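6-pyruvoyl tetrahydrobiopterin synthase (Plasmodium vivax, PDB 3LX3) is a zinc-binding member of the 6-pyruvoyl tetrahydropterin synthase family, assembled from six copies of a chain built on the tunnelling (T-) fold. Local coordinates at residues Ile109-Glu112 with Glu116-Phe119; Ser72-Lys77 with Glu147-Pro152; Asp105-Thr110 with Arg122-Ile127. All blocks are in the same frame, centred on the assembly; numbering follows the deposited sequence.

Interactions 1 and 3 are neighbours, with centres about 10 Å apart, and both use strand 106-111: interaction 1 pairs it with strand 116-120 in a beta hairpin, and interaction 3 packs its Phe107 against strand 124-127, the next strand along the chain. Both also touch the second subunit, so this region contributes to the interface between subunits. Interaction 2 lies on the opposite side of the chain's centre from interaction 1, about 36 Å away between centres, where helix 71-85 meets the end of helix 134-149. Its segments enclose the other two contacts in sequence, so the three-stranded sheet 98-103, 106-111, 116-120 and the parallel pair 89-92 and 124-127 form an excursion between the two helices.

Interaction 1 of 3, residues Ile109-Glu112 with Glu116-Phe119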
ATOM      1  N   ILE A 109       8.419 -15.614 -34.384  1.00 16.18           N
ATOM      2  CA  ILE A 109       7.172 -14.898 -34.501  1.00 16.18           C
ATOM      3  C   ILE A 109       7.363 -13.779 -35.501  1.00 17.82           C
ATOM      4  O   ILE A 109       8.260 -12.968 -35.333  1.00 19.37           O
ATOM      5  CB  ILE A 109       6.748 -14.261 -33.168  1.00 17.59           C
ATOM      6  CG1 ILE A 109       6.652 -15.330 -32.076  1.00 21.78           C
ATOM      7  CG2 ILE A 109       5.384 -13.520 -33.323  1.00 20.89           C
ATOM      8  CD1 ILE A 109       6.334 -14.748 -30.701  1.00 29.05           C
ATOM      9  N   THR A 110       6.545 -13.760 -36.552  1.00 16.92           N
ATOM     10  CA  THR A 110       6.592 -12.716 -37.560  1.00 16.37           C
ATOM     11  C   THR A 110       5.286 -11.928 -37.504  1.00 21.02           C
ATOM     12  O   THR A 110       4.188 -12.500 -37.483  1.00 19.28           O
ATOM     13  CB  THR A 110       6.801 -13.256 -38.952  1.00 20.74           C
ATOM     14  OG1 THR A 110       7.982 -14.080 -38.980  1.00 23.07           O
ATOM     15  CG2 THR A 110       6.966 -12.112 -39.952  1.00 23.89           C
ATOM     16  N   CYS A 111       5.409 -10.617 -37.444  1.00 18.66           N
ATOM     17  CA  CYS A 111       4.260  -9.717 -37.264  1.00 19.08           C
ATOM     18  C   CYS A 111       3.762  -9.177 -38.616  1.00 21.96           C
ATOM     19  O   CYS A 111       4.434  -9.337 -39.642  1.00 21.23           O
ATOM     20  CB  CYS A 111       4.645  -8.555 -36.392  1.00 19.28           C
ATOM     21  SG  CYS A 111       5.189  -9.156 -34.738  1.00 23.09           S
ATOM     22  N   GLU A 112       2.608  -8.522 -38.601  1.00 20.93           N
ATOM     23  CA  GLU A 112       2.001  -7.904 -39.784  0.65 24.98           C
ATOM     24  C   GLU A 112       2.912  -6.869 -40.432  1.00 24.25           C
ATOM     25  O   GLU A 112       2.867  -6.660 -41.647  1.00 28.06           O
ATOM     26  CB  GLU A 112       0.714  -7.132 -39.421  0.65 29.51           C
ATOM     27  CG  GLU A 112      -0.495  -7.895 -38.918  0.65 31.78           C
ATOM     28  CD  GLU A 112      -1.751  -6.971 -38.858  0.65 30.85           C
ATOM     29  OE1 GLU A 112      -2.728  -7.301 -39.557  0.65 45.26           O
ATOM     30  OE2 GLU A 112      -1.737  -5.908 -38.170  0.65 24.68           O
ATOM     31  N   GLU A 116      10.257  -9.409 -36.719  1.00 18.13           N
ATOM     32  CA  GLU A 116      10.544 -10.810 -36.395  1.00 18.31           C
ATOM     33  C   GLU A 116      11.154 -10.912 -35.004  1.00 15.05           C
ATOM     34  O   GLU A 116      12.049 -10.126 -34.618  1.00 16.19           O
ATOM     35  CB  GLU A 116      11.514 -11.443 -37.412  1.00 24.18           C
ATOM     36  CG  GLU A 116      10.959 -11.688 -38.822  1.00 31.31           C
ATOM     37  CD  GLU A 116      11.996 -12.400 -39.721  1.00 36.99           C
ATOM     38  OE1 GLU A 116      13.047 -12.816 -39.206  1.00 42.07           O
ATOM     39  OE2 GLU A 116      11.721 -12.552 -40.926  1.00 51.58           O
ATOM     40  N   TYR A 117      10.705 -11.939 -34.258  1.00 15.53           N
ATOM     41  CA  TYR A 117      11.247 -12.316 -32.957  1.00 14.93           C
ATOM     42  C   TYR A 117      11.612 -13.778 -32.986  1.00 15.17           C
ATOM     43  O   TYR A 117      10.956 -14.588 -33.688  1.00 16.43           O
ATOM     44  CB  TYR A 117      10.140 -12.147 -31.872  1.00 13.90           C
ATOM     45  CG  TYR A 117       9.636 -10.740 -31.743  1.00 13.97           C
ATOM     46  CD1 TYR A 117      10.099  -9.887 -30.757  1.00 14.71           C
ATOM     47  CD2 TYR A 117       8.704 -10.256 -32.631  1.00 17.39           C
ATOM     48  CE1 TYR A 117       9.633  -8.594 -30.685  1.00 16.91           C
ATOM     49  CE2 TYR A 117       8.250  -8.967 -32.561  1.00 19.89           C
ATOM     50  CZ  TYR A 117       8.738  -8.127 -31.575  1.00 18.47           C
ATOM     51  OH  TYR A 117       8.279  -6.815 -31.533  1.00 21.22           O
ATOM     52  N   SER A 118      12.554 -14.181 -32.158  1.00 14.65           N
ATOM     53  CA  SER A 118      12.802 -15.603 -31.966  1.00 15.72           C
ATOM     54  C   SER A 118      13.210 -15.850 -30.521  1.00 15.50           C
ATOM     55  O   SER A 118      14.035 -15.127 -29.974  1.00 15.60           O
ATOM     56  CB  SER A 118      13.907 -16.066 -32.889  1.00 19.04           C
ATOM     57  OG  SER A 118      14.081 -17.480 -32.744  1.00 20.75           O
ATOM     58  N   PHE A 119      12.567 -16.845 -29.905  1.00 15.68           N
ATOM     59  CA  PHE A 119      12.845 -17.187 -28.521  1.00 15.46           C
ATOM     60  C   PHE A 119      12.941 -18.694 -28.375  1.00 15.12           C
ATOM     61  O   PHE A 119      12.233 -19.410 -29.046  1.00 14.86           O
ATOM     62  CB  PHE A 119      11.656 -16.784 -27.599  1.00 17.53           C
ATOM     63  CG  PHE A 119      11.093 -15.386 -27.782  1.00 18.96           C
ATOM     64  CD1 PHE A 119      11.910 -14.292 -27.765  1.00 24.47           C
ATOM     65  CD2 PHE A 119       9.757 -15.168 -27.979  1.00 28.25           C
ATOM     66  CE1 PHE A 119      11.369 -12.994 -27.916  1.00 26.88           C
ATOM     67  CE2 PHE A 119       9.275 -13.831 -28.131  1.00 23.22           C
ATOM     68  CZ  PHE A 119      10.080 -12.820 -28.025  1.00 20.75           C
TER
HETATM   69  O   HOH W   1       9.541 -14.189 -41.050  1.00 45.31           O
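The contact is the paired part of a beta hairpin, strands 106-111 and 116-120, in which Ile109 faces Tyr117 as the antiparallel hydrogen-bonded pair. Two backbone hydrogen bonds join the pair: Ile109 N reaches Tyr117 O at 2.8 Å, and Tyr117 N returns to Ile109 O at 2.9 Å. Both are fairly straight, 163° and 162° at the hydrogen. Ile109 O also receives the CA-H of Glu116, and the edge of the Tyr117 ring lies in plane beside it, CD2 3.9 Å from this oxygen. Cys111 meets the same ring edge farther out. With SG anti to its carbonyl carbon (chi1 -60°), the sulfur stands 3.8 Å from Tyr117 CE2, an edge-on sulfur-aromatic contact. On this face of the hairpin Ile109 also extends CD1 to Phe119, 4.0 Å from CE2.

The other face carries the non-hydrogen-bonded pair Thr110 and Glu116, whose side chains lie side by side and point the same way. Thr110 OG1 packs on the methylene CG of Glu116 at 3.8 Å. A water ties their polar ends together, 2.6 Å from Thr110 OG1 and donating to Glu116 OE2. Glu116 OE1 has a long, weak ion pair with Lys108.

Strand 98-103 flanks strand 106-111 on its far side, with Leu98 against Ile109 and Cys111, while Phe89 and Leu91 of strand 89-92 cover Ile109. Tyr117 stacks on Phe37 of strand 20-40, and its hydroxyl is hydrogen-bonded to Asp123 of the second subunit. Strand 116-120, outermost in its sheet within the chain, makes backbone hydrogen bonds to that subunit through Ser118.

Interaction 2 of 3, residues Ser72-Lys77 with Glu147-Pro152; sequences SILKEK and EEIDLP
The chain of Lys77 lies over one face of the flat peptide that joins Glu148 to Ile149. Lys77 CD sits above the carbonyl oxygen, and CE is 3.5 Å from Glu148 O. The bend at chi2 (-54°) lays the lysine across the peptide instead of pointing it straight outward. Its ammonium group does not meet the flat carboxylate of Glu148 directly: Lys77 NZ stays 4.9 Å from Glu148 OE1. One water fills that role, accepting from Lys77 NZ at 2.7 Å and donating both to Glu148 O at 2.8 Å and to Glu148 OE1. The opposite charges on either side of this water probably still favour one another. Glu148 OE1 has a direct salt bridge to Lys80, one turn farther along helix 71-85, while Lys77 NZ makes a weak salt bridge to Glu76.

These bonds sit at the junction of the two helices that, as in other T-fold chains, lie against the antiparallel sheet. Helix 134-149 ends here: Asp150 takes positive phi, and as N-cap of helix 151-156 its OD2 accepts a hydrogen bond from the backbone N of Phe153. The closeness of this helix end probably leaves the carbonyl of Glu148 available to the water.

Below the polar layer the contact is apolar. Ile149 CG1 presses against the base of the lysine, 3.6 Å from Lys77 CB, and the extended chi2 (166°) carries Ile149 CD1 on to Leu74 CD2 at 4.0 Å. Both residues reach strand 48-61, Ile149 on Leu56 and Leu74 on Leu58. Leu74 also lies about 7 Å, by its side chain, from a bound 2-amino-1,5-dihydropteridine-4,6-dione, whereas Lys75 turns to Ser171 and Gln172 of the third subunit.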
ATOM      1  N   SER A  72      -6.353 -21.779   2.598  1.00 21.23           N
ATOM      2  CA  SER A  72      -5.049 -22.387   2.244  1.00 24.55           C
ATOM      3  C   SER A  72      -5.099 -23.149   0.907  1.00 24.89           C
ATOM      4  O   SER A  72      -4.132 -23.164   0.158  1.00 24.39           O
ATOM      5  CB  SER A  72      -4.587 -23.327   3.353  0.50 27.22           C
ATOM      6  OG  SER A  72      -4.469 -22.630   4.586  0.50 30.60           O
ATOM      7  N   ILE A  73      -6.240 -23.774   0.613  1.00 22.61           N
ATOM      8  CA  ILE A  73      -6.442 -24.469  -0.656  1.00 25.12           C
ATOM      9  C   ILE A  73      -6.451 -23.452  -1.783  1.00 23.72           C
ATOM     10  O   ILE A  73      -5.812 -23.646  -2.827  1.00 25.28           O
ATOM     11  CB  ILE A  73      -7.797 -25.268  -0.655  1.00 26.57           C
ATOM     12  CG1 ILE A  73      -7.779 -26.322   0.445  1.00 30.36           C
ATOM     13  CG2 ILE A  73      -8.045 -25.914  -2.014  1.00 28.44           C
ATOM     14  CD1 ILE A  73      -9.155 -27.003   0.666  1.00 32.43           C
ATOM     15  N   LEU A  74      -7.177 -22.351  -1.583  1.00 21.54           N
ATOM     16  CA  LEU A  74      -7.245 -21.287  -2.593  1.00 21.56           C
ATOM     17  C   LEU A  74      -5.863 -20.745  -2.897  1.00 23.17           C
ATOM     18  O   LEU A  74      -5.482 -20.602  -4.062  1.00 23.89           O
ATOM     19  CB  LEU A  74      -8.154 -20.127  -2.159  1.00 20.43           C
ATOM     20  CG  LEU A  74      -9.567 -20.543  -1.759  1.00 18.90           C
ATOM     21  CD1 LEU A  74     -10.427 -19.299  -1.482  1.00 19.95           C
ATOM     22  CD2 LEU A  74     -10.229 -21.462  -2.830  1.00 20.48           C
ATOM     23  N   LYS A  75      -5.094 -20.472  -1.854  1.00 20.94           N
ATOM     24  CA  LYS A  75      -3.782 -19.912  -2.039  1.00 21.47           C
ATOM     25  C   LYS A  75      -2.864 -20.881  -2.778  1.00 21.85           C
ATOM     26  O   LYS A  75      -2.096 -20.467  -3.648  1.00 22.84           O
ATOM     27  CB  LYS A  75      -3.179 -19.516  -0.710  1.00 25.07           C
ATOM     28  CG  LYS A  75      -3.850 -18.290  -0.058  1.00 30.20           C
ATOM     29  CD  LYS A  75      -3.126 -17.896   1.228  1.00 33.51           C
ATOM     30  CE  LYS A  75      -3.379 -16.440   1.612  1.00 40.61           C
ATOM     31  NZ  LYS A  75      -2.788 -16.092   2.976  1.00 37.35           N
ATOM     32  N   GLU A  76      -2.930 -22.153  -2.390  1.00 23.17           N
ATOM     33  CA  GLU A  76      -2.074 -23.191  -2.992  1.00 24.46           C
ATOM     34  C   GLU A  76      -2.321 -23.258  -4.488  1.00 25.70           C
ATOM     35  O   GLU A  76      -1.375 -23.257  -5.277  1.00 24.50           O
ATOM     36  CB  GLU A  76      -2.339 -24.549  -2.346  1.00 29.15           C
ATOM     37  CG  GLU A  76      -1.563 -25.696  -2.957  1.00 38.70           C
ATOM     38  CD  GLU A  76      -1.929 -27.017  -2.325  1.00 51.24           C
ATOM     39  OE1 GLU A  76      -2.072 -27.056  -1.083  1.00 55.63           O
ATOM     40  OE2 GLU A  76      -2.082 -28.008  -3.073  1.00 57.40           O
ATOM     41  N   LYS A  77      -3.603 -23.270  -4.861  1.00 24.44           N
ATOM     42  CA  LYS A  77      -3.976 -23.411  -6.269  1.00 25.06           C
ATOM     43  C   LYS A  77      -3.699 -22.148  -7.078  1.00 24.55           C
ATOM     44  O   LYS A  77      -3.210 -22.259  -8.217  1.00 24.34           O
ATOM     45  CB  LYS A  77      -5.417 -23.852  -6.429  1.00 26.19           C
ATOM     46  CG  LYS A  77      -5.704 -25.202  -5.774  1.00 29.08           C
ATOM     47  CD  LYS A  77      -4.770 -26.320  -6.225  1.00 35.00           C
ATOM     48  CE  LYS A  77      -5.129 -27.631  -5.529  1.00 37.18           C
ATOM     49  NZ  LYS A  77      -4.080 -28.623  -5.837  1.00 44.28           N
ATOM     50  N   GLU A 147     -10.350 -25.521 -12.816  1.00 25.63           N
ATOM     51  CA  GLU A 147      -9.846 -26.886 -13.049  1.00 28.79           C
ATOM     52  C   GLU A 147      -8.947 -27.389 -11.917  1.00 29.29           C
ATOM     53  O   GLU A 147      -9.054 -28.537 -11.479  1.00 30.54           O
ATOM     54  CB  GLU A 147      -9.092 -26.992 -14.386  1.00 32.13           C
ATOM     55  CG  GLU A 147      -9.966 -26.887 -15.628  1.00 43.69           C
ATOM     56  CD  GLU A 147      -9.257 -27.380 -16.906  1.00 53.89           C
ATOM     57  OE1 GLU A 147      -8.428 -28.321 -16.819  1.00 59.78           O
ATOM     58  OE2 GLU A 147      -9.551 -26.839 -17.995  1.00 57.85           O
ATOM     59  N   GLU A 148      -8.065 -26.519 -11.442  1.00 26.99           N
ATOM     60  CA  GLU A 148      -7.090 -26.894 -10.409  1.00 27.83           C
ATOM     61  C   GLU A 148      -7.698 -27.079  -9.035  1.00 29.23           C
ATOM     62  O   GLU A 148      -7.289 -27.996  -8.304  1.00 29.85           O
ATOM     63  CB  GLU A 148      -5.963 -25.859 -10.319  1.00 27.74           C
ATOM     64  CG  GLU A 148      -5.069 -25.824 -11.549  1.00 33.87           C
ATOM     65  CD  GLU A 148      -4.003 -26.906 -11.566  1.00 37.21           C
ATOM     66  OE1 GLU A 148      -3.955 -27.741 -10.639  1.00 37.06           O
ATOM     67  OE2 GLU A 148      -3.185 -26.877 -12.518  1.00 47.54           O
ATOM     68  N   ILE A 149      -8.636 -26.211  -8.659  1.00 27.43           N
ATOM     69  CA  ILE A 149      -9.363 -26.391  -7.383  1.00 25.67           C
ATOM     70  C   ILE A 149     -10.336 -27.561  -7.463  1.00 29.19           C
ATOM     71  O   ILE A 149     -10.534 -28.273  -6.458  1.00 30.43           O
ATOM     72  CB  ILE A 149     -10.060 -25.086  -6.922  1.00 24.88           C
ATOM     73  CG1 ILE A 149      -9.024 -23.973  -6.764  1.00 25.78           C
ATOM     74  CG2 ILE A 149     -10.806 -25.307  -5.566  1.00 25.92           C
ATOM     75  CD1 ILE A 149      -9.591 -22.530  -6.633  1.00 26.22           C
ATOM     76  N   ASP A 150     -10.902 -27.735  -8.662  1.00 29.27           N
ATOM     77  CA  ASP A 150     -11.799 -28.822  -9.074  1.00 30.58           C
ATOM     78  C   ASP A 150     -13.257 -28.404  -8.912  1.00 29.91           C
ATOM     79  O   ASP A 150     -13.682 -28.045  -7.812  1.00 29.97           O
ATOM     80  CB  ASP A 150     -11.550 -30.116  -8.293  1.00 32.21           C
ATOM     81  CG  ASP A 150     -12.368 -31.274  -8.824  1.00 39.12           C
ATOM     82  OD1 ASP A 150     -12.107 -31.760  -9.963  1.00 38.30           O
ATOM     83  OD2 ASP A 150     -13.293 -31.682  -8.102  1.00 40.02           O
ATOM     84  N   LEU A 151     -14.021 -28.456 -10.000  1.00 28.81           N
ATOM     85  CA  LEU A 151     -15.375 -27.937  -9.974  1.00 29.60           C
ATOM     86  C   LEU A 151     -16.270 -28.749  -9.040  1.00 29.88           C
ATOM     87  O   LEU A 151     -17.003 -28.147  -8.248  1.00 29.50           O
ATOM     88  CB  LEU A 151     -15.956 -27.853 -11.395  1.00 29.37           C
ATOM     89  CG  LEU A 151     -17.405 -27.419 -11.509  1.00 31.91           C
ATOM     90  CD1 LEU A 151     -17.582 -25.996 -11.003  1.00 32.30           C
ATOM     91  CD2 LEU A 151     -17.848 -27.557 -12.987  1.00 34.78           C
ATOM     92  N   PRO A 152     -16.211 -30.104  -9.085  1.00 29.25           N
ATOM     93  CA  PRO A 152     -17.028 -30.830  -8.110  1.00 29.86           C
ATOM     94  C   PRO A 152     -16.694 -30.526  -6.662  1.00 29.52           C
ATOM     95  O   PRO A 152     -17.588 -30.454  -5.836  1.00 29.39           O
ATOM     96  CB  PRO A 152     -16.742 -32.314  -8.424  1.00 32.02           C
ATOM     97  CG  PRO A 152     -16.390 -32.326  -9.833  1.00 34.24           C
ATOM     98  CD  PRO A 152     -15.736 -30.988 -10.167  1.00 33.02           C
TER
HETATM   99  O   HOH W   2      -4.717 -29.021  -8.456  1.00 45.61           O

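Interaction 3 of 3, residues Asp105-Thr110 with Arg122-Ile127; sequences DNFKIT and RDCVQI
Phe107 meets Cys124 and Gln126 from CB outward: CB points toward strand 124-127, and chi1 of -71° sets CG beside the backbone N and leaves the ring on the side of that strand. CD2 comes first to Cys124, 3.9 Å from SG and slightly farther from Cys124 CB. The sulfur lies near the ring plane, 79° off its normal, which makes this an edge-on sulfur-aromatic contact. CE2 then meets the methylene CG of Gln126 at 4.1 Å. At the tip CZ lies 3.6 Å from Gln126 CD, with OE1 almost as near, and CE1 looks to Gln126 NE2 at 4.0 Å. The amide is inclined 37° to the ring, neither stacked flat nor upright. The extended chain of Gln126 lets its amide reach the outer end of the phenylalanine while Cys124 holds the inner part.

At the start of both segments a water bridges the backbones, donating to Asp105 O at 2.9 Å and accepting from Arg122 N at 3.1 Å.

Phe107 thus packs the three-stranded antiparallel sheet 98-103, 106-111, 116-120 against the parallel pair 89-92 and 124-127, through side chains and without a shared strand. Leu91 of strand 89-92 touches both Phe107 and Gln126. Ile100 of strand 98-103 also packs on Phe107, and Phe119 of strand 116-120 on Cys124. Just before strand 124-127, Asp123 forms a salt bridge with Arg44 of the second subunit.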
ATOM      1  N   ASP A 105      14.766 -25.422 -31.878  1.00 18.28           N
ATOM      2  CA  ASP A 105      14.155 -25.424 -30.531  1.00 16.52           C
ATOM      3  C   ASP A 105      13.639 -24.046 -30.121  1.00 16.67           C
ATOM      4  O   ASP A 105      13.503 -23.755 -28.942  1.00 17.08           O
ATOM      5  CB  ASP A 105      15.156 -25.962 -29.513  1.00 19.62           C
ATOM      6  CG  ASP A 105      15.608 -27.349 -29.855  1.00 23.32           C
ATOM      7  OD1 ASP A 105      14.772 -28.162 -30.231  1.00 21.73           O
ATOM      8  OD2 ASP A 105      16.830 -27.588 -29.738  1.00 28.73           O
ATOM      9  N   ASN A 106      13.328 -23.240 -31.122  1.00 16.59           N
ATOM     10  CA  ASN A 106      12.784 -21.887 -30.926  1.00 15.84           C
ATOM     11  C   ASN A 106      11.414 -21.712 -31.542  1.00 16.08           C
ATOM     12  O   ASN A 106      11.010 -22.458 -32.429  1.00 16.44           O
ATOM     13  CB  ASN A 106      13.699 -20.847 -31.576  1.00 15.26           C
ATOM     14  CG  ASN A 106      14.873 -20.464 -30.718  1.00 15.87           C
ATOM     15  OD1 ASN A 106      15.465 -21.331 -30.050  1.00 17.97           O
ATOM     16  ND2 ASN A 106      15.214 -19.148 -30.701  1.00 16.53           N
ATOM     17  N   PHE A 107      10.711 -20.693 -31.036  1.00 15.99           N
ATOM     18  CA  PHE A 107       9.544 -20.130 -31.727  1.00 16.06           C
ATOM     19  C   PHE A 107       9.988 -18.847 -32.385  1.00 16.99           C
ATOM     20  O   PHE A 107      10.595 -17.967 -31.725  1.00 17.23           O
ATOM     21  CB  PHE A 107       8.401 -19.815 -30.767  1.00 16.60           C
ATOM     22  CG  PHE A 107       7.693 -21.029 -30.191  1.00 16.36           C
ATOM     23  CD1 PHE A 107       7.036 -21.942 -31.012  1.00 20.35           C
ATOM     24  CD2 PHE A 107       7.676 -21.244 -28.822  1.00 19.23           C
ATOM     25  CE1 PHE A 107       6.380 -23.032 -30.472  1.00 21.85           C
ATOM     26  CE2 PHE A 107       7.037 -22.337 -28.286  1.00 17.89           C
ATOM     27  CZ  PHE A 107       6.408 -23.236 -29.122  1.00 20.63           C
ATOM     28  N   LYS A 108       9.683 -18.745 -33.676  1.00 17.41           N
ATOM     29  CA  LYS A 108       9.915 -17.524 -34.445  1.00 17.36           C
ATOM     30  C   LYS A 108       8.553 -16.882 -34.719  1.00 18.68           C
ATOM     31  O   LYS A 108       7.633 -17.523 -35.210  1.00 21.49           O
ATOM     32  CB  LYS A 108      10.684 -17.817 -35.725  1.00 18.82           C
ATOM     33  CG  LYS A 108      10.830 -16.621 -36.672  1.00 22.26           C
ATOM     34  CD  LYS A 108      11.574 -17.036 -37.907  1.00 30.57           C
ATOM     35  CE  LYS A 108      11.656 -15.894 -38.875  1.00 34.81           C
ATOM     36  NZ  LYS A 108      12.395 -16.302 -40.115  1.00 39.70           N
ATOM     37  N   ILE A 109       8.419 -15.614 -34.384  1.00 16.18           N
ATOM     38  CA  ILE A 109       7.172 -14.898 -34.501  1.00 16.18           C
ATOM     39  C   ILE A 109       7.363 -13.779 -35.501  1.00 17.82           C
ATOM     40  O   ILE A 109       8.260 -12.968 -35.333  1.00 19.37           O
ATOM     41  CB  ILE A 109       6.748 -14.261 -33.168  1.00 17.59           C
ATOM     42  CG1 ILE A 109       6.652 -15.330 -32.076  1.00 21.78           C
ATOM     43  CG2 ILE A 109       5.384 -13.520 -33.323  1.00 20.89           C
ATOM     44  CD1 ILE A 109       6.334 -14.748 -30.701  1.00 29.05           C
ATOM     45  N   THR A 110       6.545 -13.760 -36.552  1.00 16.92           N
ATOM     46  CA  THR A 110       6.592 -12.716 -37.560  1.00 16.37           C
ATOM     47  C   THR A 110       5.286 -11.928 -37.504  1.00 21.02           C
ATOM     48  O   THR A 110       4.188 -12.500 -37.483  1.00 19.28           O
ATOM     49  CB  THR A 110       6.801 -13.256 -38.952  1.00 20.74           C
ATOM     50  OG1 THR A 110       7.982 -14.080 -38.980  1.00 23.07           O
ATOM     51  CG2 THR A 110       6.966 -12.112 -39.952  1.00 23.89           C
ATOM     52  N   ARG A 122      11.373 -23.154 -24.699  1.00 17.74           N
ATOM     53  CA  ARG A 122      11.292 -23.333 -23.240  0.60 18.15           C
ATOM     54  C   ARG A 122      11.154 -22.014 -22.489  1.00 17.60           C
ATOM     55  O   ARG A 122      10.745 -22.015 -21.322  1.00 19.16           O
ATOM     56  CB  ARG A 122      12.494 -24.103 -22.715  0.60 22.48           C
ATOM     57  CG  ARG A 122      13.831 -23.442 -22.854  0.60 25.13           C
ATOM     58  CD  ARG A 122      14.936 -24.286 -22.186  0.60 35.34           C
ATOM     59  NE  ARG A 122      14.614 -24.469 -20.770  0.60 38.05           N
ATOM     60  CZ  ARG A 122      14.989 -23.665 -19.774  0.60 40.79           C
ATOM     61  NH1 ARG A 122      14.601 -23.933 -18.535  0.60 46.36           N
ATOM     62  NH2 ARG A 122      15.771 -22.617 -19.992  0.60 39.93           N
ATOM     63  N   ASP A 123      11.455 -20.895 -23.149  1.00 17.07           N
ATOM     64  CA  ASP A 123      11.286 -19.572 -22.531  1.00 16.46           C
ATOM     65  C   ASP A 123       9.851 -19.085 -22.688  1.00 16.70           C
ATOM     66  O   ASP A 123       9.491 -18.044 -22.148  1.00 16.97           O
ATOM     67  CB  ASP A 123      12.202 -18.523 -23.184  1.00 15.86           C
ATOM     68  CG  ASP A 123      13.633 -18.628 -22.754  1.00 16.99           C
ATOM     69  OD1 ASP A 123      14.218 -19.759 -22.689  1.00 19.39           O
ATOM     70  OD2 ASP A 123      14.276 -17.558 -22.518  1.00 18.24           O
ATOM     71  N   CYS A 124       9.035 -19.798 -23.449  1.00 16.30           N
ATOM     72  CA  CYS A 124       7.685 -19.371 -23.763  1.00 16.64           C
ATOM     73  C   CYS A 124       6.648 -20.279 -23.094  1.00 16.54           C
ATOM     74  O   CYS A 124       6.900 -21.496 -22.925  1.00 18.30           O
ATOM     75  CB  CYS A 124       7.431 -19.427 -25.259  1.00 16.72           C
ATOM     76  SG  CYS A 124       8.556 -18.413 -26.264  1.00 17.06           S
ATOM     77  N   VAL A 125       5.512 -19.668 -22.759  1.00 15.79           N
ATOM     78  CA  VAL A 125       4.350 -20.428 -22.354  1.00 17.52           C
ATOM     79  C   VAL A 125       3.289 -20.188 -23.405  1.00 17.28           C
ATOM     80  O   VAL A 125       2.886 -19.034 -23.639  1.00 17.71           O
ATOM     81  CB  VAL A 125       3.933 -20.131 -20.913  0.55 19.90           C
ATOM     82  CG1 VAL A 125       4.981 -20.730 -19.952  0.55 20.37           C
ATOM     83  CG2 VAL A 125       3.728 -18.632 -20.642  0.55 18.56           C
ATOM     84  N   GLN A 126       2.888 -21.284 -24.054  1.00 19.94           N
ATOM     85  CA  GLN A 126       1.893 -21.224 -25.103  1.00 18.92           C
ATOM     86  C   GLN A 126       0.520 -21.297 -24.448  1.00 18.64           C
ATOM     87  O   GLN A 126       0.130 -22.331 -23.858  1.00 21.12           O
ATOM     88  CB  GLN A 126       2.030 -22.363 -26.122  1.00 24.55           C
ATOM     89  CG  GLN A 126       3.097 -22.127 -27.153  1.00 31.55           C
ATOM     90  CD  GLN A 126       2.881 -23.007 -28.343  1.00 35.46           C
ATOM     91  OE1 GLN A 126       2.979 -24.228 -28.227  1.00 32.89           O
ATOM     92  NE2 GLN A 126       2.547 -22.406 -29.484  1.00 42.55           N
ATOM     93  N   ILE A 127      -0.214 -20.200 -24.550  1.00 19.69           N
ATOM     94  CA  ILE A 127      -1.504 -20.032 -23.892  1.00 19.25           C
ATOM     95  C   ILE A 127      -2.610 -19.912 -24.947  1.00 19.49           C
ATOM     96  O   ILE A 127      -2.425 -19.203 -25.945  1.00 19.04           O
ATOM     97  CB  ILE A 127      -1.467 -18.699 -23.036  1.00 20.16           C
ATOM     98  CG1 ILE A 127      -0.248 -18.659 -22.088  1.00 25.70           C
ATOM     99  CG2 ILE A 127      -2.807 -18.516 -22.317  1.00 26.20           C
ATOM    100  CD1 ILE A 127      -0.274 -19.856 -21.141  1.00 26.88           C
TER
HETATM  101  O   HOH W   3      13.703 -24.535 -26.131  1.00 22.02           O